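Local coordinates for protein VP1 (Polyomavirus HPyV7, PDB 4PCH) that forms pentamers as the major structural protein of the icosahedral viral capsid and probably takes part in attachment to host cells, at residues 119-133 against 173-187. Residues are numbered along the deposited sequence; the frame is centred on the assembly and turned at random.
Sequences YFWACGGGPLDVIGI and LWVADPTKNDNTRYF
Strands 119-124 and 184-187 run antiparallel at 173° in the jelly-roll of VP1, and 129-132 pairs antiparallel with 174-176 in a separate, smaller sheet. The register shifts by two residues between these ladders. Asn-181, in the loop between strands 174-176 and 184-187, bonds to Asp-129. Its OD1 accepts from Asp-129 N at 2.9 Å, and its ND2 donates to Asp-129 O, also at 2.9 Å, with that oxygen close to the amide plane. Asp-129 O takes a second bond from Asp-177 N, which comes from above the carbonyl plane. Asp-129 OD2 receives Asn-181 N at 2.9 Å on its anti side. The Asp-129 carboxylate and the Asn-181 amide pass in opposing senses, their planes turned 42° apart. In the smaller sheet, Gly-132 CA lies over the face of the Trp-174 six-membered ring, 3.8 Å from its centroid. Val-130 CG2 meets Trp-174 CE3 at 3.5 Å. In the jelly-roll, Trp-121 has CG between its backbone N and carbonyl carbon (chi1 63°), which sets one face of the indole over Phe-187 CB, near the rim of the ring. Phe-187 also pairs with a strand of a neighbouring subunit, extending the sheet across the pentamer interface. On the other side of the sheet, Ala-122 CB touches Tyr-186 CB at 3.7 Å.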
loop_
_atom_site.group_PDB
_atom_site.type_symbol
_atom_site.label_atom_id
_atom_site.label_comp_id
_atom_site.label_asym_id
_atom_site.label_seq_id
_atom_site.Cartn_x
_atom_site.Cartn_y
_atom_site.Cartn_z
ATOM N N TYR B 119 -5.013 15.439 -2.930
ATOM C CA TYR B 119 -6.341 15.197 -2.323
ATOM C C TYR B 119 -6.340 15.903 -0.986
ATOM O O TYR B 119 -5.547 15.573 -0.122
ATOM C CB TYR B 119 -6.606 13.720 -2.179
ATOM C CG TYR B 119 -6.380 12.981 -3.477
ATOM C CD1 TYR B 119 -7.343 12.986 -4.469
ATOM C CD2 TYR B 119 -5.193 12.313 -3.729
ATOM C CE1 TYR B 119 -7.134 12.350 -5.685
ATOM C CE2 TYR B 119 -4.987 11.643 -4.922
ATOM C CZ TYR B 119 -5.954 11.684 -5.909
ATOM O OH TYR B 119 -5.769 11.062 -7.117
ATOM N N PHE B 120 -7.170 16.930 -0.861
ATOM C CA PHE B 120 -7.115 17.795 0.331
ATOM C C PHE B 120 -8.497 18.153 0.806
ATOM O O PHE B 120 -9.363 18.465 -0.011
ATOM C CB PHE B 120 -6.347 19.086 0.025
ATOM C CG PHE B 120 -6.324 20.067 1.158
ATOM C CD1 PHE B 120 -5.296 20.043 2.090
ATOM C CD2 PHE B 120 -7.319 21.042 1.268
ATOM C CE1 PHE B 120 -5.261 20.943 3.151
ATOM C CE2 PHE B 120 -7.306 21.932 2.315
ATOM C CZ PHE B 120 -6.287 21.880 3.268
ATOM N N TRP B 121 -8.702 18.123 2.128
ATOM C CA TRP B 121 -9.911 18.699 2.697
ATOM C C TRP B 121 -9.575 19.442 3.988
ATOM O O TRP B 121 -8.580 19.137 4.685
ATOM C CB TRP B 121 -11.007 17.631 2.931
ATOM C CG TRP B 121 -10.617 16.582 3.908
ATOM C CD1 TRP B 121 -10.139 15.321 3.620
ATOM C CD2 TRP B 121 -10.662 16.676 5.343
ATOM N NE1 TRP B 121 -9.860 14.658 4.783
ATOM C CE2 TRP B 121 -10.172 15.458 5.854
ATOM C CE3 TRP B 121 -11.049 17.679 6.242
ATOM C CZ2 TRP B 121 -10.059 15.210 7.225
ATOM C CZ3 TRP B 121 -10.953 17.438 7.602
ATOM C CH2 TRP B 121 -10.450 16.204 8.084
ATOM N N ALA B 122 -10.423 20.412 4.299
ATOM C CA ALA B 122 -10.391 21.147 5.569
ATOM C C ALA B 122 -11.791 21.540 5.992
ATOM O O ALA B 122 -12.675 21.780 5.165
ATOM C CB ALA B 122 -9.481 22.370 5.508
ATOM N N CYS B 123 -11.972 21.575 7.320
ATOM C CA CYS B 123 -13.185 21.999 7.979
ATOM C C CYS B 123 -12.832 22.834 9.194
ATOM O O CYS B 123 -12.074 22.395 10.072
ATOM C CB CYS B 123 -13.992 20.764 8.397
ATOM S SG CYS B 123 -15.521 21.147 9.274
ATOM N N GLY B 124 -13.373 24.046 9.271
ATOM C CA GLY B 124 -13.029 24.949 10.342
ATOM C C GLY B 124 -14.086 26.001 10.643
ATOM O O GLY B 124 -15.121 26.086 9.981
ATOM N N GLY B 125 -13.803 26.798 11.667
ATOM C CA GLY B 125 -14.680 27.856 12.103
ATOM C C GLY B 125 -14.397 29.196 11.436
ATOM O O GLY B 125 -15.034 30.191 11.758
ATOM N N GLY B 126 -13.427 29.200 10.526
ATOM C CA GLY B 126 -13.115 30.357 9.690
ATOM C C GLY B 126 -12.273 29.844 8.545
ATOM O O GLY B 126 -12.043 28.633 8.437
ATOM N N PRO B 127 -11.808 30.739 7.674
ATOM C CA PRO B 127 -11.057 30.258 6.493
ATOM C C PRO B 127 -9.736 29.619 6.838
ATOM O O PRO B 127 -9.131 29.933 7.851
ATOM C CB PRO B 127 -10.820 31.533 5.654
ATOM C CG PRO B 127 -11.471 32.639 6.356
ATOM C CD PRO B 127 -12.115 32.176 7.626
ATOM N N LEU B 128 -9.297 28.731 5.952
ATOM C CA LEU B 128 -8.050 28.012 6.063
ATOM C C LEU B 128 -6.833 28.932 6.029
ATOM O O LEU B 128 -6.694 29.728 5.104
ATOM C CB LEU B 128 -7.966 27.027 4.900
ATOM C CG LEU B 128 -6.692 26.168 4.815
ATOM C CD1 LEU B 128 -6.662 25.124 5.908
ATOM C CD2 LEU B 128 -6.509 25.463 3.479
ATOM N N ASP B 129 -5.962 28.822 7.026
ATOM C CA ASP B 129 -4.675 29.540 7.017
ATOM C C ASP B 129 -3.704 28.787 6.098
ATOM O O ASP B 129 -3.525 27.542 6.248
ATOM C CB ASP B 129 -4.093 29.595 8.429
ATOM C CG ASP B 129 -4.974 30.343 9.406
ATOM O OD1 ASP B 129 -5.272 31.553 9.163
ATOM O OD2 ASP B 129 -5.345 29.732 10.443
ATOM N N VAL B 130 -3.061 29.536 5.186
ATOM C CA VAL B 130 -2.096 28.949 4.231
ATOM C C VAL B 130 -0.794 29.742 4.204
ATOM O O VAL B 130 -0.728 30.922 4.592
ATOM C CB VAL B 130 -2.655 28.889 2.768
ATOM C CG1 VAL B 130 -3.623 27.736 2.638
ATOM C CG2 VAL B 130 -3.301 30.203 2.368
ATOM N N ILE B 131 0.255 29.065 3.749
ATOM C CA ILE B 131 1.548 29.672 3.535
ATOM C C ILE B 131 1.813 29.716 2.026
ATOM O O ILE B 131 1.574 28.728 1.304
ATOM C CB ILE B 131 2.679 28.889 4.228
ATOM C CG1 ILE B 131 2.375 28.638 5.700
ATOM C CG2 ILE B 131 3.996 29.638 4.080
ATOM C CD1 ILE B 131 3.395 27.752 6.360
ATOM N N GLY B 132 2.249 30.867 1.551
ATOM C CA GLY B 132 2.600 31.039 0.131
ATOM C C GLY B 132 4.020 30.592 -0.124
ATOM O O GLY B 132 4.930 31.072 0.534
ATOM N N ILE B 133 4.213 29.648 -1.050
ATOM C CA ILE B 133 5.550 29.169 -1.378
ATOM C C ILE B 133 5.674 29.071 -2.880
ATOM O O ILE B 133 4.847 28.436 -3.518
ATOM C CB ILE B 133 5.818 27.737 -0.830
ATOM C CG1 ILE B 133 5.686 27.734 0.688
ATOM C CG2 ILE B 133 7.199 27.264 -1.274
ATOM C CD1 ILE B 133 6.824 28.398 1.406
ATOM N N LEU B 173 0.749 26.584 -5.132
ATOM C CA LEU B 173 1.480 27.708 -4.538
ATOM C C LEU B 173 1.149 28.012 -3.063
ATOM O O LEU B 173 1.776 28.881 -2.444
ATOM C CB LEU B 173 1.192 28.964 -5.369
ATOM C CG LEU B 173 1.449 28.889 -6.873
ATOM C CD1 LEU B 173 0.944 30.171 -7.584
ATOM C CD2 LEU B 173 2.946 28.674 -7.122
ATOM N N TRP B 174 0.167 27.310 -2.498
ATOM C CA TRP B 174 -0.366 27.646 -1.164
ATOM C C TRP B 174 -0.552 26.357 -0.377
ATOM O O TRP B 174 -1.279 25.474 -0.870
ATOM C CB TRP B 174 -1.696 28.377 -1.293
ATOM C CG TRP B 174 -1.583 29.744 -1.912
ATOM C CD1 TRP B 174 -1.797 30.090 -3.215
ATOM C CD2 TRP B 174 -1.198 30.940 -1.241
ATOM N NE1 TRP B 174 -1.573 31.427 -3.391
ATOM C CE2 TRP B 174 -1.209 31.977 -2.184
ATOM C CE3 TRP B 174 -0.847 31.237 0.090
ATOM C CZ2 TRP B 174 -0.887 33.285 -1.851
ATOM C CZ3 TRP B 174 -0.520 32.544 0.413
ATOM C CH2 TRP B 174 -0.527 33.546 -0.552
ATOM N N VAL B 175 0.060 26.271 0.796
ATOM C CA VAL B 175 0.085 25.071 1.636
ATOM C C VAL B 175 -0.613 25.359 2.978
ATOM O O VAL B 175 -0.374 26.419 3.572
ATOM C CB VAL B 175 1.545 24.662 1.920
ATOM C CG1 VAL B 175 1.602 23.393 2.745
ATOM C CG2 VAL B 175 2.329 24.459 0.618
ATOM N N ALA B 176 -1.425 24.424 3.474
ATOM C CA ALA B 176 -2.034 24.588 4.786
ATOM C C ALA B 176 -0.953 24.909 5.805
ATOM O O ALA B 176 0.098 24.288 5.823
ATOM C CB ALA B 176 -2.767 23.313 5.200
ATOM N N ASP B 177 -1.245 25.855 6.686
ATOM C CA ASP B 177 -0.272 26.352 7.647
ATOM C C ASP B 177 -0.404 25.629 9.015
ATOM O O ASP B 177 -1.366 25.880 9.757
ATOM C CB ASP B 177 -0.470 27.863 7.785
ATOM C CG ASP B 177 0.581 28.534 8.698
ATOM O OD1 ASP B 177 1.398 27.816 9.332
ATOM O OD2 ASP B 177 0.542 29.783 8.813
ATOM N N PRO B 178 0.548 24.732 9.360
ATOM C CA PRO B 178 0.476 23.998 10.605
ATOM C C PRO B 178 0.797 24.850 11.847
ATOM O O PRO B 178 0.542 24.423 12.941
ATOM C CB PRO B 178 1.528 22.882 10.402
ATOM C CG PRO B 178 2.550 23.516 9.525
ATOM C CD PRO B 178 1.763 24.382 8.593
ATOM N N THR B 179 1.333 26.058 11.659
ATOM C CA THR B 179 1.574 26.973 12.768
ATOM C C THR B 179 0.314 27.775 13.158
ATOM O O THR B 179 0.332 28.479 14.167
ATOM C CB THR B 179 2.742 27.950 12.499
ATOM O OG1 THR B 179 2.359 28.965 11.551
ATOM C CG2 THR B 179 3.975 27.203 12.006
ATOM N N LYS B 180 -0.746 27.663 12.358
ATOM C CA LYS B 180 -2.025 28.326 12.627
ATOM C C LYS B 180 -3.106 27.239 12.551
ATOM O O LYS B 180 -2.889 26.116 13.052
ATOM C CB LYS B 180 -2.239 29.511 11.679
ATOM C CG LYS B 180 -1.155 30.576 11.845
ATOM C CD LYS B 180 -1.423 31.808 11.009
ATOM C CE LYS B 180 -0.141 32.562 10.724
ATOM N NZ LYS B 180 0.593 32.951 11.959
ATOM N N ASN B 181 -4.256 27.557 11.966
ATOM C CA ASN B 181 -5.359 26.604 11.867
ATOM C C ASN B 181 -5.747 25.948 13.183
ATOM O O ASN B 181 -6.091 24.758 13.203
ATOM C CB ASN B 181 -5.048 25.541 10.810
ATOM C CG ASN B 181 -5.119 26.109 9.435
ATOM O OD1 ASN B 181 -6.133 26.722 9.075
ATOM N ND2 ASN B 181 -4.039 25.981 8.671
ATOM N N ASP B 182 -5.706 26.717 14.287
ATOM C CA ASP B 182 -6.061 26.050 15.549
ATOM C C ASP B 182 -7.574 25.754 15.672
ATOM O O ASP B 182 -7.942 24.938 16.495
ATOM C CB ASP B 182 -5.544 26.787 16.780
ATOM C CG ASP B 182 -4.070 26.570 17.031
ATOM O OD1 ASP B 182 -3.597 25.415 17.081
ATOM O OD2 ASP B 182 -3.393 27.586 17.238
ATOM N N ASN B 183 -8.413 26.317 14.808
ATOM C CA ASN B 183 -9.839 25.956 14.796
ATOM C C ASN B 183 -10.284 25.384 13.464
ATOM O O ASN B 183 -11.423 25.575 13.050
ATOM C CB ASN B 183 -10.667 27.193 15.204
ATOM C CG ASN B 183 -12.113 26.861 15.583
ATOM O OD1 ASN B 183 -12.408 25.825 16.194
ATOM N ND2 ASN B 183 -13.017 27.783 15.266
ATOM N N THR B 184 -9.375 24.639 12.826
ATOM C CA THR B 184 -9.625 23.933 11.585
ATOM C C THR B 184 -8.941 22.559 11.688
ATOM O O THR B 184 -7.877 22.433 12.339
ATOM C CB THR B 184 -9.051 24.742 10.395
ATOM O OG1 THR B 184 -9.839 25.916 10.203
ATOM C CG2 THR B 184 -8.997 23.929 9.100
ATOM N N ARG B 185 -9.564 21.532 11.105
ATOM C CA ARG B 185 -8.891 20.248 10.886
ATOM C C ARG B 185 -8.689 20.084 9.416
ATOM O O ARG B 185 -9.576 20.433 8.611
ATOM C CB ARG B 185 -9.716 19.070 11.409
ATOM C CG ARG B 185 -10.178 19.209 12.836
ATOM C CD ARG B 185 -9.104 19.502 13.855
ATOM N NE ARG B 185 -9.754 19.487 15.161
ATOM C CZ ARG B 185 -9.808 20.457 16.058
ATOM N NH1 ARG B 185 -9.121 21.594 15.922
ATOM N NH2 ARG B 185 -10.517 20.255 17.168
ATOM N N TYR B 186 -7.508 19.564 9.017
ATOM C CA TYR B 186 -7.236 19.365 7.593
ATOM C C TYR B 186 -6.364 18.144 7.365
ATOM O O TYR B 186 -5.684 17.665 8.280
ATOM C CB TYR B 186 -6.569 20.603 6.950
ATOM C CG TYR B 186 -5.210 20.949 7.496
ATOM C CD1 TYR B 186 -4.069 20.277 7.078
ATOM C CD2 TYR B 186 -5.052 21.967 8.430
ATOM C CE1 TYR B 186 -2.825 20.605 7.588
ATOM C CE2 TYR B 186 -3.814 22.300 8.932
ATOM C CZ TYR B 186 -2.699 21.623 8.513
ATOM O OH TYR B 186 -1.466 21.960 9.035
ATOM N N PHE B 187 -6.400 17.669 6.130
ATOM C CA PHE B 187 -5.585 16.530 5.700
ATOM C C PHE B 187 -5.326 16.652 4.206
ATOM O O PHE B 187 -6.241 16.977 3.422
ATOM C CB PHE B 187 -6.326 15.215 5.942
ATOM C CG PHE B 187 -5.523 14.002 5.509
ATOM C CD1 PHE B 187 -4.431 13.592 6.240
ATOM C CD2 PHE B 187 -5.828 13.339 4.353
ATOM C CE1 PHE B 187 -3.662 12.506 5.836
ATOM C CE2 PHE B 187 -5.071 12.251 3.933
ATOM C CZ PHE B 187 -3.993 11.841 4.678
HETATM O O HOH W 1 -7.496 14.484 1.783
HETATM O O HOH W 2 -10.702 26.438 7.583
HETATM O O HOH W 3 -8.212 28.193 9.944
HETATM O O HOH W 4 -1.216 31.304 7.402
#